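Xaa-Pro dipeptidase (Pyrococcus horikoshii, PDB 1WY2) probably splits dipeptides that carry a C-terminal proline after a nonpolar residue, as a homodimeric metallopeptidase with two metal ions per subunit. Local coordinates at residues I151-E156 with R161-K166; A192-V197 with Y280-L285. One frame throughout, in Å; residues are numbered along the deposited sequence.

Both interactions lie in the M24 metallopeptidase part of the chain, and interaction 1 closes before interaction 2 opens. Their centres are 21 Å apart; their nearest atoms come within about 6 Å without touching. Interaction 1 packs the C-terminal end of helix 130-153 and the residue after it against helix 160-173, next to strand 208-217. Interaction 2 joins two loops: one leads from strand 184-187 to strand 208-217, the other from helix 261-274 to strand 286-288. Strand 208-217 carries the metal ligand Asp-212. The side chain of Ile-154 is about 11 Å from that of Asp-212, and interaction 2 is the closer to the metals. Both also reach the second subunit, at the dimer interface.

Interaction 1 (I151-E156 with R161-K166); sequences IEEITE and REVAAK
Val-163 packs its two methyl groups against the neighbouring residues Glu-153 and Ile-154. This is the closely packed part of the contact. CG1 of Val-163 lies 3.9 Å from CG1 of Ile-154, and the two side chains cross at about a right angle. CG2 of Val-163 touches the same Ile-154 branch and also meets CG of Glu-153 at 4.1 Å. Ile-154 is the first residue to leave helical geometry after helix 130-153. It is buried and also packs on Val-209 and Ile-211 of strand 208-217.

The other side is looser and polar. Glu-153 has CG anti to the backbone nitrogen (chi1 -178°), which carries CG past the valine, and the chain then bends at chi2. The main salt bridge of its carboxylate runs from OE2 to Lys-158, in the connection between the helices. OE1 forms a looser one to NZ of Lys-166, at 3.5 Å. This lysine is exposed, and its chain bends at chi2 and chi4 to reach the acid. The two lysines would probably favour the charged form of the carboxylate.

Glu-162 and Ala-165 on helix 160-173 pack on Met-173 and Lys-172 of the second subunit. The end of helix 130-153 thus packs on the first turns of the next helix across a short connection, within the pita-bread fold of the M24 catalytic domain.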
ATOM      1  N   ILE A 151      15.079   9.030  18.762  1.00 20.42           N
ATOM      2  CA  ILE A 151      15.971   8.786  19.889  1.00 22.73           C
ATOM      3  C   ILE A 151      15.730   9.800  21.002  1.00 25.84           C
ATOM      4  O   ILE A 151      15.708   9.447  22.182  1.00 26.71           O
ATOM      5  CB  ILE A 151      17.447   8.843  19.426  1.00 22.17           C
ATOM      6  CG1 ILE A 151      17.728   7.665  18.486  1.00 23.67           C
ATOM      7  CG2 ILE A 151      18.386   8.801  20.626  1.00 24.56           C
ATOM      8  CD1 ILE A 151      19.120   7.680  17.868  1.00 24.20           C
ATOM      9  N   GLU A 152      15.530  11.056  20.622  1.00 27.29           N
ATOM     10  CA  GLU A 152      15.300  12.122  21.588  1.00 30.22           C
ATOM     11  C   GLU A 152      13.926  11.998  22.248  1.00 30.74           C
ATOM     12  O   GLU A 152      13.750  12.364  23.412  1.00 30.29           O
ATOM     13  CB  GLU A 152      15.418  13.480  20.890  1.00 33.95           C
ATOM     14  CG  GLU A 152      15.559  14.670  21.826  1.00 39.66           C
ATOM     15  CD  GLU A 152      16.829  14.609  22.653  1.00 42.62           C
ATOM     16  OE1 GLU A 152      17.894  14.285  22.084  1.00 45.42           O
ATOM     17  OE2 GLU A 152      16.764  14.892  23.869  1.00 46.79           O
ATOM     18  N   GLU A 153      12.958  11.472  21.503  1.00 29.46           N
ATOM     19  CA  GLU A 153      11.595  11.317  21.998  1.00 29.67           C
ATOM     20  C   GLU A 153      11.387  10.070  22.848  1.00 30.80           C
ATOM     21  O   GLU A 153      10.482  10.022  23.684  1.00 32.79           O
ATOM     22  CB  GLU A 153      10.620  11.287  20.822  1.00 31.96           C
ATOM     23  CG  GLU A 153       9.160  11.174  21.226  1.00 34.61           C
ATOM     24  CD  GLU A 153       8.693  12.355  22.054  1.00 37.85           C
ATOM     25  OE1 GLU A 153       8.887  13.504  21.607  1.00 38.52           O
ATOM     26  OE2 GLU A 153       8.130  12.133  23.148  1.00 40.02           O
ATOM     27  N   ILE A 154      12.221   9.063  22.633  1.00 28.65           N
ATOM     28  CA  ILE A 154      12.101   7.818  23.374  1.00 26.70           C
ATOM     29  C   ILE A 154      12.608   7.919  24.808  1.00 28.27           C
ATOM     30  O   ILE A 154      13.777   8.221  25.056  1.00 29.23           O
ATOM     31  CB  ILE A 154      12.841   6.680  22.638  1.00 26.04           C
ATOM     32  CG1 ILE A 154      12.070   6.320  21.364  1.00 22.26           C
ATOM     33  CG2 ILE A 154      12.991   5.469  23.548  1.00 25.32           C
ATOM     34  CD1 ILE A 154      12.808   5.385  20.434  1.00 24.06           C
ATOM     35  N   THR A 155      11.701   7.674  25.747  1.00 29.28           N
ATOM     36  CA  THR A 155      12.005   7.702  27.172  1.00 31.34           C
ATOM     37  C   THR A 155      11.010   6.775  27.859  1.00 30.89           C
ATOM     38  O   THR A 155       9.962   6.455  27.297  1.00 29.94           O
ATOM     39  CB  THR A 155      11.844   9.120  27.770  1.00 33.28           C
ATOM     40  OG1 THR A 155      10.512   9.590  27.532  1.00 36.67           O
ATOM     41  CG2 THR A 155      12.840  10.085  27.146  1.00 35.80           C
ATOM     42  N   GLU A 156      11.335   6.336  29.069  1.00 31.19           N
ATOM     43  CA  GLU A 156      10.441   5.448  29.796  1.00 30.60           C
ATOM     44  C   GLU A 156       9.066   6.098  29.920  1.00 28.79           C
ATOM     45  O   GLU A 156       8.960   7.292  30.207  1.00 28.84           O
ATOM     46  CB  GLU A 156      11.016   5.142  31.182  1.00 34.54           C
ATOM     47  CG  GLU A 156      11.245   6.368  32.048  1.00 38.90           C
ATOM     48  CD  GLU A 156      12.286   6.129  33.127  1.00 42.74           C
ATOM     49  OE1 GLU A 156      13.462   5.904  32.772  1.00 46.19           O
ATOM     50  OE2 GLU A 156      11.934   6.163  34.324  1.00 45.72           O
ATOM     51  N   ARG A 161       3.632   3.910  19.570  1.00 18.25           N
ATOM     52  CA  ARG A 161       2.858   4.540  18.507  1.00 18.64           C
ATOM     53  C   ARG A 161       2.945   6.061  18.521  1.00 18.91           C
ATOM     54  O   ARG A 161       2.914   6.697  17.468  1.00 17.90           O
ATOM     55  CB  ARG A 161       1.392   4.119  18.608  1.00 20.50           C
ATOM     56  CG  ARG A 161       0.489   4.776  17.576  1.00 26.26           C
ATOM     57  CD  ARG A 161      -0.250   3.733  16.773  1.00 31.50           C
ATOM     58  NE  ARG A 161      -0.841   2.716  17.636  1.00 35.57           N
ATOM     59  CZ  ARG A 161      -1.206   1.511  17.221  1.00 36.12           C
ATOM     60  NH1 ARG A 161      -1.044   1.168  15.952  1.00 38.63           N
ATOM     61  NH2 ARG A 161      -1.724   0.642  18.079  1.00 34.75           N
ATOM     62  N   GLU A 162       3.043   6.651  19.709  1.00 18.30           N
ATOM     63  CA  GLU A 162       3.126   8.101  19.807  1.00 19.19           C
ATOM     64  C   GLU A 162       4.472   8.594  19.294  1.00 19.15           C
ATOM     65  O   GLU A 162       4.559   9.669  18.697  1.00 19.58           O
ATOM     66  CB  GLU A 162       2.885   8.554  21.255  1.00 20.95           C
ATOM     67  CG  GLU A 162       1.409   8.506  21.641  1.00 25.26           C
ATOM     68  CD  GLU A 162       1.151   8.814  23.105  1.00 28.40           C
ATOM     69  OE1 GLU A 162       1.903   9.613  23.701  1.00 31.78           O
ATOM     70  OE2 GLU A 162       0.172   8.269  23.652  1.00 31.12           O
ATOM     71  N   VAL A 163       5.519   7.804  19.522  1.00 17.59           N
ATOM     72  CA  VAL A 163       6.843   8.168  19.037  1.00 18.10           C
ATOM     73  C   VAL A 163       6.776   8.116  17.511  1.00 17.33           C
ATOM     74  O   VAL A 163       7.263   9.014  16.819  1.00 17.07           O
ATOM     75  CB  VAL A 163       7.924   7.176  19.537  1.00 18.36           C
ATOM     76  CG1 VAL A 163       9.265   7.482  18.875  1.00 20.00           C
ATOM     77  CG2 VAL A 163       8.048   7.272  21.054  1.00 19.67           C
ATOM     78  N   ALA A 164       6.159   7.061  16.992  1.00 16.64           N
ATOM     79  CA  ALA A 164       6.021   6.900  15.550  1.00 16.44           C
ATOM     80  C   ALA A 164       5.265   8.082  14.956  1.00 17.20           C
ATOM     81  O   ALA A 164       5.665   8.637  13.934  1.00 17.80           O
ATOM     82  CB  ALA A 164       5.293   5.594  15.234  1.00 16.54           C
ATOM     83  N   ALA A 165       4.176   8.474  15.606  1.00 17.09           N
ATOM     84  CA  ALA A 165       3.375   9.589  15.119  1.00 17.12           C
ATOM     85  C   ALA A 165       4.201  10.871  15.025  1.00 17.26           C
ATOM     86  O   ALA A 165       4.112  11.605  14.043  1.00 17.22           O
ATOM     87  CB  ALA A 165       2.172   9.804  16.034  1.00 14.49           C
ATOM     88  N   LYS A 166       5.018  11.125  16.042  1.00 16.99           N
ATOM     89  CA  LYS A 166       5.841  12.328  16.076  1.00 18.11           C
ATOM     90  C   LYS A 166       6.884  12.384  14.961  1.00 17.93           C
ATOM     91  O   LYS A 166       7.050  13.422  14.320  1.00 17.90           O
ATOM     92  CB  LYS A 166       6.539  12.445  17.436  1.00 21.93           C
ATOM     93  CG  LYS A 166       7.367  13.711  17.627  1.00 27.60           C
ATOM     94  CD  LYS A 166       6.490  14.949  17.748  1.00 32.48           C
ATOM     95  CE  LYS A 166       7.324  16.192  18.031  1.00 35.14           C
ATOM     96  NZ  LYS A 166       8.096  16.068  19.303  1.00 36.64           N
TER

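Interaction 2 (A192-V197 with Y280-L285); sequences ALPHGV and YFNHSL
Pro-194, second in a type I beta turn from Leu-193 to Gly-196, meets Asn-282 and His-283 with its ring carbons. CG of Pro-194 lies 3.7 Å from OD1 of Asn-282, and the side chains cross at about a right angle. A chi1 of 54° sets CG of Asn-282 between its backbone N and carbonyl carbon, which turns the amide to Pro-194. The amide oxygen is buried by the contact and has no hydrogen-bonding partner in the model. ND2 of Asn-282 donates to a water at 3.1 Å, and that water donates to the backbone O of Ala-192, bridging the loops.

CB of Pro-194 approaches CD2 of His-283 obliquely, at 4.4 Å. ND1 of His-283 donates to O of Ser-284 at 2.7 Å, nearly straight at 166° and in the ring plane. NE2 is hydrogen-bonded to the hydroxyl of Tyr-320, whose side chain also packs on Pro-194 and Asn-282. These two bonds fix the rotation of the ring.

His-283 lies about 8 Å from a bound zinc ion, side chain to metal, and packs on Leu-59 of the second subunit. The loops flank the dinuclear metal centre of the M24 pita-bread fold.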
ATOM      1  N   ALA A 192      12.175  -8.143  19.512  1.00 18.85           N
ATOM      2  CA  ALA A 192      12.459  -9.485  18.999  1.00 18.77           C
ATOM      3  C   ALA A 192      11.611  -9.791  17.767  1.00 18.20           C
ATOM      4  O   ALA A 192      11.763 -10.839  17.141  1.00 18.81           O
ATOM      5  CB  ALA A 192      12.200 -10.536  20.087  1.00 20.11           C
ATOM      6  N   LEU A 193      10.709  -8.873  17.431  1.00 19.13           N
ATOM      7  CA  LEU A 193       9.841  -9.020  16.265  1.00 19.62           C
ATOM      8  C   LEU A 193      10.451  -8.156  15.164  1.00 18.42           C
ATOM      9  O   LEU A 193      10.383  -6.933  15.228  1.00 18.62           O
ATOM     10  CB  LEU A 193       8.432  -8.516  16.592  1.00 20.67           C
ATOM     11  CG  LEU A 193       7.767  -9.146  17.818  1.00 22.68           C
ATOM     12  CD1 LEU A 193       6.455  -8.438  18.118  1.00 21.89           C
ATOM     13  CD2 LEU A 193       7.544 -10.630  17.563  1.00 23.73           C
ATOM     14  N   PRO A 194      11.050  -8.779  14.137  1.00 19.49           N
ATOM     15  CA  PRO A 194      11.658  -7.994  13.058  1.00 20.09           C
ATOM     16  C   PRO A 194      10.753  -6.888  12.516  1.00 21.54           C
ATOM     17  O   PRO A 194      11.204  -5.763  12.308  1.00 23.31           O
ATOM     18  CB  PRO A 194      11.992  -9.053  12.010  1.00 20.05           C
ATOM     19  CG  PRO A 194      12.303 -10.262  12.861  1.00 20.28           C
ATOM     20  CD  PRO A 194      11.178 -10.224  13.870  1.00 18.69           C
ATOM     21  N   HIS A 195       9.481  -7.204  12.298  1.00 21.98           N
ATOM     22  CA  HIS A 195       8.533  -6.215  11.786  1.00 22.21           C
ATOM     23  C   HIS A 195       7.544  -5.738  12.850  1.00 21.77           C
ATOM     24  O   HIS A 195       6.351  -5.601  12.583  1.00 22.09           O
ATOM     25  CB  HIS A 195       7.773  -6.788  10.588  1.00 25.68           C
ATOM     26  CG  HIS A 195       8.604  -6.904   9.349  1.00 28.15           C
ATOM     27  ND1 HIS A 195       8.194  -7.610   8.239  1.00 29.86           N
ATOM     28  CD2 HIS A 195       9.820  -6.392   9.040  1.00 29.07           C
ATOM     29  CE1 HIS A 195       9.121  -7.529   7.300  1.00 30.89           C
ATOM     30  NE2 HIS A 195      10.118  -6.795   7.762  1.00 30.17           N
ATOM     31  N   GLY A 196       8.054  -5.471  14.052  1.00 19.71           N
ATOM     32  CA  GLY A 196       7.205  -5.013  15.137  1.00 19.90           C
ATOM     33  C   GLY A 196       6.768  -3.565  15.006  1.00 18.66           C
ATOM     34  O   GLY A 196       7.285  -2.686  15.692  1.00 19.31           O
ATOM     35  N   VAL A 197       5.809  -3.315  14.119  1.00 19.88           N
ATOM     36  CA  VAL A 197       5.300  -1.966  13.906  1.00 18.60           C
ATOM     37  C   VAL A 197       4.910  -1.336  15.245  1.00 19.30           C
ATOM     38  O   VAL A 197       4.393  -2.017  16.135  1.00 20.99           O
ATOM     39  CB  VAL A 197       4.086  -1.990  12.953  1.00 19.72           C
ATOM     40  CG1 VAL A 197       3.482  -0.597  12.825  1.00 20.71           C
ATOM     41  CG2 VAL A 197       4.527  -2.493  11.585  1.00 20.32           C
ATOM     42  N   TYR A 280      19.000 -17.138  14.887  1.00 19.51           N
ATOM     43  CA  TYR A 280      18.267 -15.935  15.258  1.00 18.68           C
ATOM     44  C   TYR A 280      18.379 -14.749  14.296  1.00 19.12           C
ATOM     45  O   TYR A 280      17.826 -13.681  14.554  1.00 18.58           O
ATOM     46  CB  TYR A 280      18.662 -15.541  16.688  1.00 18.24           C
ATOM     47  CG  TYR A 280      18.331 -16.643  17.682  1.00 18.71           C
ATOM     48  CD1 TYR A 280      17.006 -16.989  17.948  1.00 19.93           C
ATOM     49  CD2 TYR A 280      19.339 -17.383  18.304  1.00 19.28           C
ATOM     50  CE1 TYR A 280      16.690 -18.049  18.803  1.00 20.05           C
ATOM     51  CE2 TYR A 280      19.032 -18.448  19.164  1.00 20.94           C
ATOM     52  CZ  TYR A 280      17.705 -18.772  19.403  1.00 20.71           C
ATOM     53  OH  TYR A 280      17.386 -19.826  20.232  1.00 22.03           O
ATOM     54  N   PHE A 281      19.096 -14.947  13.192  1.00 18.82           N
ATOM     55  CA  PHE A 281      19.243 -13.940  12.136  1.00 17.52           C
ATOM     56  C   PHE A 281      18.327 -14.570  11.088  1.00 18.71           C
ATOM     57  O   PHE A 281      18.786 -15.229  10.157  1.00 19.40           O
ATOM     58  CB  PHE A 281      20.706 -13.894  11.659  1.00 18.15           C
ATOM     59  CG  PHE A 281      20.957 -12.976  10.478  1.00 17.63           C
ATOM     60  CD1 PHE A 281      20.012 -12.036  10.073  1.00 18.80           C
ATOM     61  CD2 PHE A 281      22.157 -13.060   9.775  1.00 16.92           C
ATOM     62  CE1 PHE A 281      20.263 -11.194   8.980  1.00 16.48           C
ATOM     63  CE2 PHE A 281      22.421 -12.227   8.683  1.00 16.82           C
ATOM     64  CZ  PHE A 281      21.468 -11.291   8.286  1.00 17.67           C
ATOM     65  N   ASN A 282      17.021 -14.375  11.274  1.00 19.83           N
ATOM     66  CA  ASN A 282      16.003 -14.993  10.423  1.00 21.61           C
ATOM     67  C   ASN A 282      15.476 -14.276   9.183  1.00 20.33           C
ATOM     68  O   ASN A 282      14.327 -14.482   8.790  1.00 21.38           O
ATOM     69  CB  ASN A 282      14.809 -15.395  11.288  1.00 23.61           C
ATOM     70  CG  ASN A 282      14.274 -14.239  12.107  1.00 24.63           C
ATOM     71  OD1 ASN A 282      14.472 -13.076  11.760  1.00 28.88           O
ATOM     72  ND2 ASN A 282      13.578 -14.554  13.193  1.00 30.08           N
ATOM     73  N   HIS A 283      16.296 -13.439   8.567  1.00 18.93           N
ATOM     74  CA  HIS A 283      15.882 -12.757   7.351  1.00 18.12           C
ATOM     75  C   HIS A 283      17.111 -12.456   6.511  1.00 17.50           C
ATOM     76  O   HIS A 283      18.234 -12.660   6.962  1.00 18.33           O
ATOM     77  CB  HIS A 283      15.088 -11.473   7.663  1.00 17.52           C
ATOM     78  CG  HIS A 283      15.821 -10.474   8.506  1.00 18.60           C
ATOM     79  ND1 HIS A 283      16.889  -9.738   8.037  1.00 18.14           N
ATOM     80  CD2 HIS A 283      15.605 -10.056   9.776  1.00 18.57           C
ATOM     81  CE1 HIS A 283      17.298  -8.908   8.981  1.00 17.22           C
ATOM     82  NE2 HIS A 283      16.535  -9.082  10.047  1.00 18.87           N
ATOM     83  N   SER A 284      16.893 -12.001   5.283  1.00 17.65           N
ATOM     84  CA  SER A 284      17.990 -11.682   4.381  1.00 17.21           C
ATOM     85  C   SER A 284      18.775 -10.481   4.894  1.00 16.61           C
ATOM     86  O   SER A 284      18.279  -9.705   5.709  1.00 17.86           O
ATOM     87  CB  SER A 284      17.443 -11.378   2.986  1.00 16.93           C
ATOM     88  OG  SER A 284      16.543 -10.286   3.024  0.50 15.41           O
ATOM     89  N   LEU A 285      20.001 -10.325   4.408  1.00 15.99           N
ATOM     90  CA  LEU A 285      20.837  -9.211   4.829  1.00 14.68           C
ATOM     91  C   LEU A 285      20.297  -7.868   4.349  1.00 16.20           C
ATOM     92  O   LEU A 285      20.483  -6.851   5.008  1.00 16.15           O
ATOM     93  CB  LEU A 285      22.264  -9.388   4.305  1.00 15.07           C
ATOM     94  CG  LEU A 285      23.229  -8.249   4.651  1.00 15.34           C
ATOM     95  CD1 LEU A 285      23.367  -8.137   6.168  1.00 16.96           C
ATOM     96  CD2 LEU A 285      24.585  -8.514   4.005  1.00 15.91           C
TER
HETATM   97  O   HOH W   1      11.771 -13.247  15.387  1.00 33.18           O